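Local coordinates for protein aeromonas extracellular serine protease (Aeromonas sobria, PDB 3WQB) that cleaves peptide bonds that follow two basic residues, one of them lysine, as a secreted, calcium-binding serine protease of the furin type that acts on host plasma proteins, at residues A[470-484]-A[581-595]. The protein carries 1 engineered substitution. Sequence-based numbering, arbitrary orientation.
Sequences LTVEAVQVMVSLDHQ and QPGKLISWSLRVLGH
Glu473 and His595 close one end of this antiparallel strand pair: His595 ND1 donates to Glu473 OE2 over 2.7 Å, with the oxygen close to the ring plane and the carboxylate met on its anti side, somewhat out of its own plane. The imidazole is placed there by chi1 of 60°, which sets CG between its own backbone N and carbonyl carbon and brings the ring back over the partner strand. Thr471 packs CB on one ring face, a CH-pi contact 4.0 Å from the centroid. Glu473 sits in a classic beta bulge, where its N and that of Ala474 both donate to Leu593 O, consistent with its side chain pointing toward the partner strand. A second classic bulge lies near the other end: Ser587 N and Ile586 N approach Ser480 O from the same face of its plane.

Between the bulges the pairing is regular, within one sheet of the P-domain beta sandwich; strand 527-535 flanks 471-482. On one face, branched aliphatic residues suit burial: Val477 sets CG2 against Leu590 CD1 at 3.9 Å and turns CG1 to the edge of the Trp588 ring, while Leu493 of the other sheet packs on Val475 and Val477. The other face is more polar. Gln476 and Arg591 run side by side, a water bridging Gln476 OE1 (2.7 Å) and Arg591 NH1; Ser251 O takes Gln476 NE2 and Leu438 O takes Arg591 NE.

Past the strands, Gln484 OE1 accepts from Gln581 N at 3.1 Å, and its NE2 donates to Gln581 OE1. His483 NE2 bonds Asp553, a calcium ligand, so His483 is a second-shell residue positioning a first-shell one. At the opposite end Arg359 forms a salt bridge with Glu473 OE2, joining subtilisin domain to P-domain; with His595 also donating, an ionised carboxylate would be favoured.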
loop_
_atom_site.group_PDB
_atom_site.type_symbol
_atom_site.label_atom_id
_atom_site.label_comp_id
_atom_site.label_asym_id
_atom_site.label_seq_id
_atom_site.Cartn_x
_atom_site.Cartn_y
_atom_site.Cartn_z
ATOM N N LEU A 470 26.171 10.113 -1.931
ATOM C CA LEU A 470 24.776 10.396 -2.236
ATOM C C LEU A 470 24.030 10.620 -0.942
ATOM O O LEU A 470 24.314 9.958 0.056
ATOM C CB LEU A 470 24.142 9.223 -2.991
ATOM C CG LEU A 470 22.965 9.547 -3.911
ATOM C CD1 LEU A 470 23.451 10.335 -5.127
ATOM C CD2 LEU A 470 22.240 8.281 -4.362
ATOM N N THR A 471 23.071 11.540 -0.963
ATOM C CA THR A 471 22.132 11.705 0.134
ATOM C C THR A 471 20.989 10.742 -0.124
ATOM O O THR A 471 20.374 10.763 -1.187
ATOM C CB THR A 471 21.628 13.144 0.205
ATOM O OG1 THR A 471 22.748 14.002 0.464
ATOM C CG2 THR A 471 20.570 13.305 1.306
ATOM N N VAL A 472 20.723 9.884 0.856
ATOM C CA VAL A 472 19.724 8.833 0.727
ATOM C C VAL A 472 18.308 9.393 0.807
ATOM O O VAL A 472 18.014 10.279 1.619
ATOM C CB VAL A 472 19.891 7.764 1.837
ATOM C CG1 VAL A 472 18.799 6.701 1.737
ATOM C CG2 VAL A 472 21.263 7.111 1.778
ATOM N N GLU A 473 17.436 8.879 -0.049
ATOM C CA GLU A 473 16.000 9.039 0.157
ATOM C C GLU A 473 15.436 7.705 0.627
ATOM O O GLU A 473 14.881 7.614 1.727
ATOM C CB GLU A 473 15.308 9.559 -1.106
ATOM C CG GLU A 473 15.700 11.003 -1.430
ATOM C CD GLU A 473 15.448 11.404 -2.871
ATOM O OE1 GLU A 473 14.380 11.070 -3.431
ATOM O OE2 GLU A 473 16.324 12.081 -3.441
ATOM N N ALA A 474 15.597 6.658 -0.185
ATOM C CA ALA A 474 15.120 5.338 0.200
ATOM C C ALA A 474 16.146 4.306 -0.205
ATOM O O ALA A 474 17.003 4.565 -1.065
ATOM C CB ALA A 474 13.768 5.037 -0.451
ATOM N N VAL A 475 16.078 3.148 0.442
ATOM C CA VAL A 475 16.867 1.995 0.022
ATOM C C VAL A 475 15.960 0.809 -0.262
ATOM O O VAL A 475 14.995 0.552 0.478
ATOM C CB VAL A 475 17.985 1.593 1.044
ATOM C CG1 VAL A 475 19.000 2.710 1.204
ATOM C CG2 VAL A 475 17.411 1.217 2.388
ATOM N N GLN A 476 16.276 0.092 -1.335
ATOM C CA GLN A 476 15.636 -1.170 -1.651
ATOM C C GLN A 476 16.638 -2.285 -1.473
ATOM O O GLN A 476 17.832 -2.123 -1.764
ATOM C CB GLN A 476 15.122 -1.187 -3.085
ATOM C CG GLN A 476 13.999 -0.201 -3.355
ATOM C CD GLN A 476 13.711 -0.064 -4.828
ATOM O OE1 GLN A 476 14.631 0.104 -5.629
ATOM N NE2 GLN A 476 12.432 -0.112 -5.197
ATOM N N VAL A 477 16.137 -3.412 -0.987
ATOM C CA VAL A 477 16.929 -4.620 -0.811
ATOM C C VAL A 477 16.160 -5.786 -1.421
ATOM O O VAL A 477 14.937 -5.885 -1.261
ATOM C CB VAL A 477 17.216 -4.875 0.699
ATOM C CG1 VAL A 477 17.698 -6.276 0.976
ATOM C CG2 VAL A 477 18.230 -3.884 1.229
ATOM N N MET A 478 16.864 -6.658 -2.138
ATOM C CA MET A 478 16.298 -7.954 -2.512
ATOM C C MET A 478 17.056 -9.016 -1.748
ATOM O O MET A 478 18.268 -8.897 -1.576
ATOM C CB MET A 478 16.403 -8.201 -4.014
ATOM C CG MET A 478 15.472 -7.314 -4.817
ATOM S SD MET A 478 15.519 -7.708 -6.568
ATOM C CE MET A 478 17.200 -7.269 -7.014
ATOM N N VAL A 479 16.339 -10.025 -1.257
ATOM C CA VAL A 479 16.960 -11.114 -0.479
ATOM C C VAL A 479 16.578 -12.476 -1.048
ATOM O O VAL A 479 15.418 -12.712 -1.415
ATOM C CB VAL A 479 16.592 -11.052 1.038
ATOM C CG1 VAL A 479 17.244 -12.214 1.804
ATOM C CG2 VAL A 479 17.033 -9.740 1.645
ATOM N N SER A 480 17.576 -13.353 -1.125
ATOM C CA SER A 480 17.364 -14.757 -1.459
ATOM C C SER A 480 17.986 -15.605 -0.364
ATOM O O SER A 480 19.135 -15.392 0.019
ATOM C CB SER A 480 17.979 -15.096 -2.817
ATOM O OG SER A 480 17.325 -14.351 -3.831
ATOM N N LEU A 481 17.202 -16.545 0.158
ATOM C CA LEU A 481 17.659 -17.442 1.213
ATOM C C LEU A 481 16.794 -18.693 1.235
ATOM O O LEU A 481 15.670 -18.693 0.726
ATOM C CB LEU A 481 17.664 -16.736 2.585
ATOM C CG LEU A 481 16.361 -16.181 3.165
ATOM C CD1 LEU A 481 15.536 -17.285 3.830
ATOM C CD2 LEU A 481 16.677 -15.091 4.178
ATOM N N ASP A 482 17.330 -19.751 1.835
ATOM C CA ASP A 482 16.548 -20.945 2.149
ATOM C C ASP A 482 16.319 -21.030 3.643
ATOM O O ASP A 482 17.246 -20.829 4.431
ATOM C CB ASP A 482 17.277 -22.211 1.701
ATOM C CG ASP A 482 17.345 -22.358 0.191
ATOM O OD1 ASP A 482 16.529 -21.743 -0.530
ATOM O OD2 ASP A 482 18.216 -23.121 -0.271
ATOM N N HIS A 483 15.080 -21.321 4.025
ATOM C CA HIS A 483 14.719 -21.539 5.421
ATOM C C HIS A 483 13.350 -22.186 5.482
ATOM O O HIS A 483 12.425 -21.771 4.780
ATOM C CB HIS A 483 14.706 -20.221 6.203
ATOM C CG HIS A 483 14.614 -20.400 7.683
ATOM N ND1 HIS A 483 13.428 -20.670 8.328
ATOM C CD2 HIS A 483 15.561 -20.326 8.647
ATOM C CE1 HIS A 483 13.651 -20.781 9.626
ATOM N NE2 HIS A 483 14.936 -20.570 9.848
ATOM N N GLN A 484 13.230 -23.207 6.326
ATOM C CA GLN A 484 12.029 -24.037 6.379
ATOM C C GLN A 484 10.834 -23.441 7.140
ATOM O O GLN A 484 9.727 -23.959 7.041
ATOM C CB GLN A 484 12.359 -25.417 6.961
ATOM C CG GLN A 484 13.299 -26.268 6.128
ATOM C CD GLN A 484 13.836 -27.448 6.913
ATOM O OE1 GLN A 484 14.136 -27.338 8.107
ATOM N NE2 GLN A 484 13.958 -28.588 6.245
ATOM N N GLN A 581 16.463 -28.013 10.036
ATOM C CA GLN A 581 17.813 -27.730 9.571
ATOM C C GLN A 581 18.084 -26.223 9.635
ATOM O O GLN A 581 17.141 -25.419 9.618
ATOM C CB GLN A 581 17.984 -28.210 8.121
ATOM C CG GLN A 581 18.338 -29.692 7.941
ATOM C CD GLN A 581 17.167 -30.644 8.152
ATOM O OE1 GLN A 581 16.093 -30.480 7.563
ATOM N NE2 GLN A 581 17.380 -31.661 8.979
ATOM N N PRO A 582 19.373 -25.831 9.709
ATOM C CA PRO A 582 19.695 -24.417 9.536
ATOM C C PRO A 582 19.297 -23.907 8.156
ATOM O O PRO A 582 19.231 -24.671 7.186
ATOM C CB PRO A 582 21.221 -24.368 9.689
ATOM C CG PRO A 582 21.687 -25.788 9.518
ATOM C CD PRO A 582 20.570 -26.635 10.025
ATOM N N GLY A 583 18.995 -22.618 8.090
ATOM C CA GLY A 583 18.770 -21.955 6.821
ATOM C C GLY A 583 20.078 -21.519 6.197
ATOM O O GLY A 583 21.159 -21.760 6.741
ATOM N N LYS A 584 19.976 -20.856 5.054
ATOM C CA LYS A 584 21.140 -20.460 4.285
ATOM C C LYS A 584 20.835 -19.152 3.576
ATOM O O LYS A 584 19.877 -19.079 2.820
ATOM C CB LYS A 584 21.479 -21.559 3.264
ATOM C CG LYS A 584 22.611 -21.229 2.299
ATOM C CD LYS A 584 22.908 -22.401 1.372
ATOM C CE LYS A 584 21.869 -22.537 0.268
ATOM N NZ LYS A 584 22.265 -23.543 -0.758
ATOM N N LEU A 585 21.632 -18.120 3.839
ATOM C CA LEU A 585 21.557 -16.896 3.046
ATOM C C LEU A 585 22.256 -17.149 1.712
ATOM O O LEU A 585 23.410 -17.587 1.679
ATOM C CB LEU A 585 22.217 -15.726 3.784
ATOM C CG LEU A 585 22.231 -14.368 3.082
ATOM C CD1 LEU A 585 20.814 -13.852 2.779
ATOM C CD2 LEU A 585 22.999 -13.359 3.907
ATOM N N ILE A 586 21.544 -16.883 0.624
ATOM C CA ILE A 586 22.046 -17.129 -0.730
ATOM C C ILE A 586 22.661 -15.860 -1.333
ATOM O O ILE A 586 23.809 -15.859 -1.779
ATOM C CB ILE A 586 20.926 -17.705 -1.649
ATOM C CG1 ILE A 586 20.435 -19.055 -1.110
ATOM C CG2 ILE A 586 21.409 -17.823 -3.108
ATOM C CD1 ILE A 586 19.100 -19.510 -1.680
ATOM N N SER A 587 21.889 -14.777 -1.341
ATOM C CA SER A 587 22.353 -13.527 -1.913
ATOM C C SER A 587 21.475 -12.410 -1.410
ATOM O O SER A 587 20.359 -12.643 -0.959
ATOM C CB SER A 587 22.270 -13.559 -3.441
ATOM O OG SER A 587 20.928 -13.582 -3.883
ATOM N N TRP A 588 21.985 -11.190 -1.503
ATOM C CA TRP A 588 21.135 -10.025 -1.378
ATOM C C TRP A 588 21.647 -8.952 -2.309
ATOM O O TRP A 588 22.801 -9.008 -2.750
ATOM C CB TRP A 588 21.043 -9.528 0.067
ATOM C CG TRP A 588 22.288 -8.919 0.635
ATOM C CD1 TRP A 588 23.473 -9.548 0.888
ATOM C CD2 TRP A 588 22.457 -7.557 1.049
ATOM N NE1 TRP A 588 24.368 -8.665 1.425
ATOM C CE2 TRP A 588 23.772 -7.434 1.538
ATOM C CE3 TRP A 588 21.628 -6.425 1.034
ATOM C CZ2 TRP A 588 24.274 -6.228 2.033
ATOM C CZ3 TRP A 588 22.124 -5.230 1.532
ATOM C CH2 TRP A 588 23.435 -5.141 2.027
ATOM N N SER A 589 20.785 -7.988 -2.614
ATOM C CA SER A 589 21.149 -6.866 -3.458
ATOM C C SER A 589 20.667 -5.578 -2.813
ATOM O O SER A 589 19.632 -5.557 -2.151
ATOM C CB SER A 589 20.543 -7.014 -4.853
ATOM O OG SER A 589 21.025 -8.174 -5.496
ATOM N N LEU A 590 21.429 -4.512 -3.024
ATOM C CA LEU A 590 21.138 -3.205 -2.450
ATOM C C LEU A 590 21.031 -2.150 -3.535
ATOM O O LEU A 590 21.911 -2.048 -4.397
ATOM C CB LEU A 590 22.246 -2.805 -1.456
ATOM C CG LEU A 590 22.155 -1.425 -0.806
ATOM C CD1 LEU A 590 20.905 -1.293 0.071
ATOM C CD2 LEU A 590 23.402 -1.148 0.012
ATOM N N ARG A 591 19.952 -1.374 -3.481
ATOM C CA ARG A 591 19.805 -0.213 -4.339
ATOM C C ARG A 591 19.559 1.028 -3.504
ATOM O O ARG A 591 18.599 1.096 -2.727
ATOM C CB ARG A 591 18.685 -0.387 -5.369
ATOM C CG ARG A 591 18.654 0.767 -6.351
ATOM C CD ARG A 591 17.767 0.485 -7.519
ATOM N NE ARG A 591 18.378 1.018 -8.727
ATOM C CZ ARG A 591 17.847 0.945 -9.940
ATOM N NH1 ARG A 591 16.668 0.364 -10.116
ATOM N NH2 ARG A 591 18.503 1.460 -10.977
ATOM N N VAL A 592 20.439 2.010 -3.655
ATOM C CA VAL A 592 20.246 3.296 -3.000
ATOM C C VAL A 592 19.590 4.290 -3.975
ATOM O O VAL A 592 20.062 4.472 -5.101
ATOM C CB VAL A 592 21.582 3.851 -2.467
ATOM C CG1 VAL A 592 21.358 5.161 -1.747
ATOM C CG2 VAL A 592 22.235 2.860 -1.512
ATOM N N LEU A 593 18.493 4.910 -3.534
ATOM C CA LEU A 593 17.801 5.957 -4.289
ATOM C C LEU A 593 17.980 7.265 -3.532
ATOM O O LEU A 593 17.688 7.340 -2.341
ATOM C CB LEU A 593 16.311 5.620 -4.418
ATOM C CG LEU A 593 15.978 4.312 -5.132
ATOM C CD1 LEU A 593 15.879 3.158 -4.162
ATOM C CD2 LEU A 593 14.665 4.494 -5.874
ATOM N N GLY A 594 18.496 8.289 -4.199
ATOM C CA GLY A 594 18.727 9.539 -3.512
ATOM C C GLY A 594 19.115 10.632 -4.472
ATOM O O GLY A 594 18.667 10.659 -5.612
ATOM N N HIS A 595 19.942 11.553 -3.999
ATOM C CA HIS A 595 20.345 12.671 -4.836
ATOM C C HIS A 595 21.724 13.168 -4.453
ATOM O O HIS A 595 22.229 12.888 -3.362
ATOM C CB HIS A 595 19.311 13.807 -4.766
ATOM C CG HIS A 595 19.116 14.360 -3.392
ATOM N ND1 HIS A 595 18.185 13.852 -2.509
ATOM C CD2 HIS A 595 19.745 15.366 -2.738
ATOM C CE1 HIS A 595 18.248 14.522 -1.372
ATOM N NE2 HIS A 595 19.182 15.450 -1.487
HETATM O O HOH W 1 14.598 -0.319 -8.327
HETATM O O HOH W 2 15.812 -24.273 7.330
#